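Local coordinates for protein endo alpha-1,4 polygalactosaminidase (Neosartorya fumigata, PDB 6OJ1) that cleaves alpha-1,4-linked galactosamine polymers internally as an endo-acting glycoside hydrolase, and disrupts microbial biofilms, at residues S123-V126 with R127-L131; L134-A137 with R138-C142. One frame throughout, in Å; residues are numbered along the deposited sequence.

Contact 1. Residues S123-V126 with R127-L131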
ATOM      1  N   SER A 123       6.502 -17.487  -8.119  1.00 17.69           N
ATOM      2  CA  SER A 123       5.642 -18.603  -8.479  1.00 21.33           C
ATOM      3  C   SER A 123       4.599 -18.179  -9.508  1.00 19.87           C
ATOM      4  O   SER A 123       3.900 -17.176  -9.306  1.00 20.06           O
ATOM      5  CB  SER A 123       4.949 -19.132  -7.221  1.00 23.65           C
ATOM      6  OG  SER A 123       3.767 -19.825  -7.559  1.00 27.41           O
ATOM      7  N   ALA A 124       4.469 -18.967 -10.592  1.00 20.10           N
ATOM      8  CA  ALA A 124       3.400 -18.721 -11.565  1.00 20.19           C
ATOM      9  C   ALA A 124       2.034 -18.727 -10.889  1.00 19.57           C
ATOM     10  O   ALA A 124       1.141 -17.962 -11.267  1.00 22.93           O
ATOM     11  CB  ALA A 124       3.429 -19.768 -12.682  1.00 23.06           C
ATOM     12  N   ASN A 125       1.850 -19.595  -9.891  1.00 20.08           N
ATOM     13  CA  ASN A 125       0.547 -19.678  -9.233  1.00 19.29           C
ATOM     14  C   ASN A 125       0.258 -18.425  -8.418  1.00 18.75           C
ATOM     15  O   ASN A 125      -0.869 -17.906  -8.441  1.00 18.30           O
ATOM     16  CB  ASN A 125       0.486 -20.920  -8.346  1.00 22.39           C
ATOM     17  CG  ASN A 125      -0.932 -21.217  -7.856  1.00 23.30           C
ATOM     18  OD1 ASN A 125      -1.863 -21.375  -8.654  1.00 24.40           O
ATOM     19  ND2 ASN A 125      -1.099 -21.291  -6.543  1.00 20.62           N
ATOM     20  N   VAL A 126       1.255 -17.933  -7.677  1.00 20.82           N
ATOM     21  CA  VAL A 126       1.093 -16.682  -6.946  1.00 16.12           C
ATOM     22  C   VAL A 126       0.791 -15.542  -7.910  1.00 18.01           C
ATOM     23  O   VAL A 126      -0.120 -14.731  -7.683  1.00 16.55           O
ATOM     24  CB  VAL A 126       2.352 -16.394  -6.103  1.00 18.96           C
ATOM     25  CG1 VAL A 126       2.316 -14.945  -5.542  1.00 16.60           C
ATOM     26  CG2 VAL A 126       2.429 -17.392  -4.932  1.00 17.85           C
ATOM     27  N   ARG A 127       1.554 -15.459  -8.995  1.00 20.26           N
ATOM     28  CA  ARG A 127       1.333 -14.386  -9.958  1.00 18.97           C
ATOM     29  C   ARG A 127      -0.069 -14.453 -10.560  1.00 18.65           C
ATOM     30  O   ARG A 127      -0.726 -13.418 -10.721  1.00 17.78           O
ATOM     31  CB  ARG A 127       2.431 -14.429 -11.017  1.00 17.44           C
ATOM     32  CG  ARG A 127       3.750 -13.990 -10.388  1.00 19.22           C
ATOM     33  CD  ARG A 127       4.823 -13.811 -11.424  1.00 24.53           C
ATOM     34  NE  ARG A 127       6.018 -13.196 -10.850  1.00 23.39           N
ATOM     35  CZ  ARG A 127       6.892 -12.501 -11.575  1.00 24.26           C
ATOM     36  NH1 ARG A 127       6.669 -12.324 -12.874  1.00 23.70           N
ATOM     37  NH2 ARG A 127       7.967 -11.975 -11.009  1.00 23.86           N
ATOM     38  N   GLN A 128      -0.573 -15.662 -10.838  1.00 18.23           N
ATOM     39  CA  GLN A 128      -1.924 -15.770 -11.386  1.00 16.18           C
ATOM     40  C   GLN A 128      -2.971 -15.363 -10.352  1.00 17.51           C
ATOM     41  O   GLN A 128      -3.976 -14.744 -10.706  1.00 18.66           O
ATOM     42  CB  GLN A 128      -2.202 -17.181 -11.901  1.00 21.34           C
ATOM     43  CG  GLN A 128      -3.566 -17.323 -12.603  1.00 25.36           C
ATOM     44  CD  GLN A 128      -3.735 -16.378 -13.786  1.00 29.44           C
ATOM     45  OE1 GLN A 128      -2.955 -16.419 -14.737  1.00 26.51           O
ATOM     46  NE2 GLN A 128      -4.759 -15.525 -13.733  1.00 29.84           N
ATOM     47  N   ILE A 129      -2.762 -15.709  -9.080  1.00 18.17           N
ATOM     48  CA  ILE A 129      -3.690 -15.259  -8.040  1.00 15.85           C
ATOM     49  C   ILE A 129      -3.712 -13.737  -7.982  1.00 20.82           C
ATOM     50  O   ILE A 129      -4.779 -13.118  -7.846  1.00 17.73           O
ATOM     51  CB  ILE A 129      -3.320 -15.873  -6.674  1.00 15.00           C
ATOM     52  CG1 ILE A 129      -3.549 -17.389  -6.685  1.00 18.92           C
ATOM     53  CG2 ILE A 129      -4.137 -15.203  -5.518  1.00 14.97           C
ATOM     54  CD1 ILE A 129      -2.864 -18.096  -5.512  1.00 19.50           C
ATOM     55  N   MET A 130      -2.536 -13.101  -8.087  1.00 14.71           N
ATOM     56  CA  MET A 130      -2.512 -11.640  -8.054  1.00 18.83           C
ATOM     57  C   MET A 130      -3.191 -11.043  -9.279  1.00 17.98           C
ATOM     58  O   MET A 130      -3.812  -9.976  -9.173  1.00 17.40           O
ATOM     59  CB  MET A 130      -1.079 -11.115  -7.926  1.00 17.71           C
ATOM     60  CG  MET A 130      -0.400 -11.592  -6.630  1.00 19.91           C
ATOM     61  SD  MET A 130      -1.452 -11.391  -5.167  1.00 18.62           S
ATOM     62  CE  MET A 130      -0.768 -12.644  -4.062  1.00 20.27           C
ATOM     63  N   LEU A 131      -3.089 -11.699 -10.438  1.00 18.37           N
ATOM     64  CA  LEU A 131      -3.860 -11.245 -11.593  1.00 18.26           C
ATOM     65  C   LEU A 131      -5.351 -11.365 -11.336  1.00 18.58           C
ATOM     66  O   LEU A 131      -6.121 -10.482 -11.724  1.00 18.43           O
ATOM     67  CB  LEU A 131      -3.492 -12.040 -12.844  1.00 19.62           C
ATOM     68  CG  LEU A 131      -2.083 -11.845 -13.392  1.00 19.13           C
ATOM     69  CD1 LEU A 131      -1.901 -12.738 -14.599  1.00 21.94           C
ATOM     70  CD2 LEU A 131      -1.867 -10.380 -13.759  1.00 19.59           C
TER

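Contact 2. Residues L134-A137 with R138-C142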
ATOM      1  N   LEU A 134      -6.234  -8.461  -9.186  1.00 18.29           N
ATOM      2  CA  LEU A 134      -6.296  -7.233  -9.983  1.00 16.47           C
ATOM      3  C   LEU A 134      -7.562  -7.180 -10.832  1.00 17.43           C
ATOM      4  O   LEU A 134      -8.140  -6.102 -11.024  1.00 17.76           O
ATOM      5  CB  LEU A 134      -5.054  -7.112 -10.880  1.00 14.36           C
ATOM      6  CG  LEU A 134      -3.748  -6.864 -10.104  1.00 14.93           C
ATOM      7  CD1 LEU A 134      -2.547  -6.932 -11.076  1.00 17.26           C
ATOM      8  CD2 LEU A 134      -3.744  -5.538  -9.347  1.00 15.40           C
ATOM      9  N   ASP A 135      -7.997  -8.328 -11.370  1.00 17.70           N
ATOM     10  CA  ASP A 135      -9.289  -8.398 -12.042  1.00 19.69           C
ATOM     11  C   ASP A 135     -10.399  -7.926 -11.116  1.00 19.04           C
ATOM     12  O   ASP A 135     -11.260  -7.131 -11.512  1.00 22.07           O
ATOM     13  CB  ASP A 135      -9.597  -9.832 -12.498  1.00 20.23           C
ATOM     14  CG  ASP A 135      -8.811 -10.271 -13.716  1.00 22.72           C
ATOM     15  OD1 ASP A 135      -8.051  -9.474 -14.310  1.00 20.71           O
ATOM     16  OD2 ASP A 135      -8.967 -11.461 -14.078  1.00 23.35           O
ATOM     17  N   MET A 136     -10.394  -8.415  -9.875  1.00 21.66           N
ATOM     18  CA  MET A 136     -11.412  -7.995  -8.917  1.00 19.05           C
ATOM     19  C   MET A 136     -11.354  -6.492  -8.663  1.00 17.43           C
ATOM     20  O   MET A 136     -12.390  -5.814  -8.639  1.00 21.39           O
ATOM     21  CB  MET A 136     -11.268  -8.756  -7.598  1.00 18.43           C
ATOM     22  CG  MET A 136     -12.207  -8.150  -6.522  1.00 22.31           C
ATOM     23  SD  MET A 136     -12.031  -8.959  -4.918  1.00 29.71           S
ATOM     24  CE  MET A 136     -12.900 -10.464  -5.281  1.00 27.47           C
ATOM     25  N   ALA A 137     -10.146  -5.950  -8.462  1.00 18.76           N
ATOM     26  CA  ALA A 137     -10.009  -4.508  -8.259  1.00 18.36           C
ATOM     27  C   ALA A 137     -10.579  -3.729  -9.435  1.00 17.87           C
ATOM     28  O   ALA A 137     -11.337  -2.768  -9.248  1.00 19.61           O
ATOM     29  CB  ALA A 137      -8.542  -4.131  -8.034  1.00 17.99           C
ATOM     30  N   ARG A 138     -10.208  -4.120 -10.657  1.00 16.43           N
ATOM     31  CA  ARG A 138     -10.765  -3.474 -11.841  1.00 18.94           C
ATOM     32  C   ARG A 138     -12.288  -3.580 -11.862  1.00 18.09           C
ATOM     33  O   ARG A 138     -12.992  -2.586 -12.078  1.00 22.21           O
ATOM     34  CB  ARG A 138     -10.181  -4.106 -13.109  1.00 16.96           C
ATOM     35  CG  ARG A 138     -10.828  -3.585 -14.392  1.00 20.15           C
ATOM     36  CD  ARG A 138     -10.713  -4.638 -15.525  1.00 23.86           C
ATOM     37  NE  ARG A 138     -11.291  -5.927 -15.130  1.00 21.21           N
ATOM     38  CZ  ARG A 138     -10.865  -7.117 -15.555  1.00 25.14           C
ATOM     39  NH1 ARG A 138      -9.834  -7.232 -16.417  1.00 20.64           N
ATOM     40  NH2 ARG A 138     -11.482  -8.209 -15.119  1.00 22.10           N
ATOM     41  N   ASP A 139     -12.810  -4.788 -11.638  1.00 19.86           N
ATOM     42  CA  ASP A 139     -14.251  -5.011 -11.700  1.00 22.66           C
ATOM     43  C   ASP A 139     -14.994  -4.203 -10.651  1.00 20.84           C
ATOM     44  O   ASP A 139     -16.140  -3.795 -10.881  1.00 22.71           O
ATOM     45  CB  ASP A 139     -14.577  -6.500 -11.524  1.00 23.98           C
ATOM     46  CG  ASP A 139     -14.096  -7.357 -12.680  1.00 31.09           C
ATOM     47  OD1 ASP A 139     -13.774  -6.806 -13.755  1.00 25.12           O
ATOM     48  OD2 ASP A 139     -14.022  -8.595 -12.502  1.00 27.52           O
ATOM     49  N   LYS A 140     -14.366  -3.956  -9.496  1.00 20.19           N
ATOM     50  CA  LYS A 140     -15.009  -3.166  -8.447  1.00 23.24           C
ATOM     51  C   LYS A 140     -14.886  -1.670  -8.685  1.00 23.79           C
ATOM     52  O   LYS A 140     -15.493  -0.887  -7.948  1.00 25.75           O
ATOM     53  CB  LYS A 140     -14.410  -3.520  -7.080  1.00 23.26           C
ATOM     54  CG  LYS A 140     -14.830  -4.889  -6.562  1.00 23.91           C
ATOM     55  CD  LYS A 140     -14.420  -5.043  -5.094  1.00 23.59           C
ATOM     56  CE  LYS A 140     -14.904  -6.362  -4.538  1.00 28.67           C
ATOM     57  NZ  LYS A 140     -14.681  -6.487  -3.064  1.00 24.07           N
ATOM     58  N   GLY A 141     -14.116  -1.257  -9.689  1.00 20.00           N
ATOM     59  CA  GLY A 141     -14.004   0.145 -10.023  1.00 20.94           C
ATOM     60  C   GLY A 141     -12.858   0.869  -9.358  1.00 21.51           C
ATOM     61  O   GLY A 141     -12.823   2.104  -9.418  1.00 23.48           O
ATOM     62  N   CYS A 142     -11.920   0.138  -8.735  1.00 22.68           N
ATOM     63  CA  CYS A 142     -10.760   0.750  -8.098  1.00 19.82           C
ATOM     64  C   CYS A 142     -10.014   1.642  -9.079  1.00 23.23           C
ATOM     65  O   CYS A 142      -9.790   1.265 -10.232  1.00 24.94           O
ATOM     66  CB  CYS A 142      -9.807  -0.324  -7.571  1.00 17.84           C
ATOM     67  SG  CYS A 142     -10.554  -1.469  -6.389  1.00 22.75           S
TER

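Contact 1. Residues S123-V126 with R127-L131
S123 O accepts the backbone N-H of R127 at 2.9 Å and begins a ladder of i to i+4 bonds that continues from A124 O to Q128 N, N125 O to I129 N and V126 O to M130 N. S123 is the N-cap of this helix. S123 OG takes the V126 N-H at 3.1 Å in a nearly straight bond (169°) and the N125 N-H in a weaker, bent one. D105 holds the same hydroxyl from outside and also bonds N125 ND2, so one aspartate braces two side chains of the first turn. The helix, 124-140, belongs to the (beta/alpha)-barrel and starts just after strand 116-119 of a small antiparallel sheet, whose L119 packs on V126 and M130. These two side chains lie side by side and point the same way. Chi1 (-61°) puts M130 CG beside its own backbone N and 3.3 Å from V126 O; the bend at chi2 (-47°) then carries the chain on to M130 CE, 4.1 Å from V126 CG1. On the neighbouring face of the helix, the N125 amide crosses the I129 side chain at a slant, with N125 ND2 3.8 Å from I129 CD1, while I129 CG1 lies against N125 O at 3.2 Å. R127 turns back toward the start of the helix. With its chain extended from CG to NE, R127 passes CG 3.4 Å from S123 O. The guanidinium is then held through NE by I121 O and through NH2 by S168 OG of helix 163-179, and makes a cation-pi contact with F172.

Contact 2. Residues L134-A137 with R138-C142
A137 O receives the C142 N-H at 3.0 Å, and G141 N, from a residue at positive phi (93°), bonds back to R138 O, the two bonds of a Schellman motif that ends helix 124-140. A137 O also takes a weak bond from K140 N, and A137 CB meets C142 SG at 3.7 Å. That sulfur is fixed by its disulfide to C84, which ties the helix end to strand 81-87 of the barrel sheet. M136 and K140 run alongside each other, M136 CG 3.8 Å from K140 CE, and the lysine ammonium is held by the carbonyls of L64 and N67. A salt-bridge network of D135, R138 and D139 forms the remaining set. D135 and R138 lie side by side, with D135 CA over one guanidinium face near its rim and the carboxylate and guanidinium planes 18° apart; D135 OD1 is 3.6 Å from R138 NH1, well out of the guanidinium plane, a charge attraction without a directed N-H. The stronger partner of D135 OD1 is R180, through a salt bridge from NE. R138, bent at chi3 (56°), also grips D139 side-on, NE and NH2 both bonding D139 OD1 at 3.0 Å from the same face of the carboxylate.

In the fold
Contact 1 and contact 2 sit in series on helix 124-140, near its start and at its end, with centres about 16 Å apart and no touch between them beyond the continuous chain. Within the (beta/alpha)-barrel this helix lies on the path joining strand 81-87 to its parallel neighbour 144-148, a path that also carries the small antiparallel sheet. The side chains of contact 1 face strand 116-119 of that sheet and the next helix, 163-179, whereas in contact 2 L134 and A137 pack on V145 as the chain turns into strand 144-148.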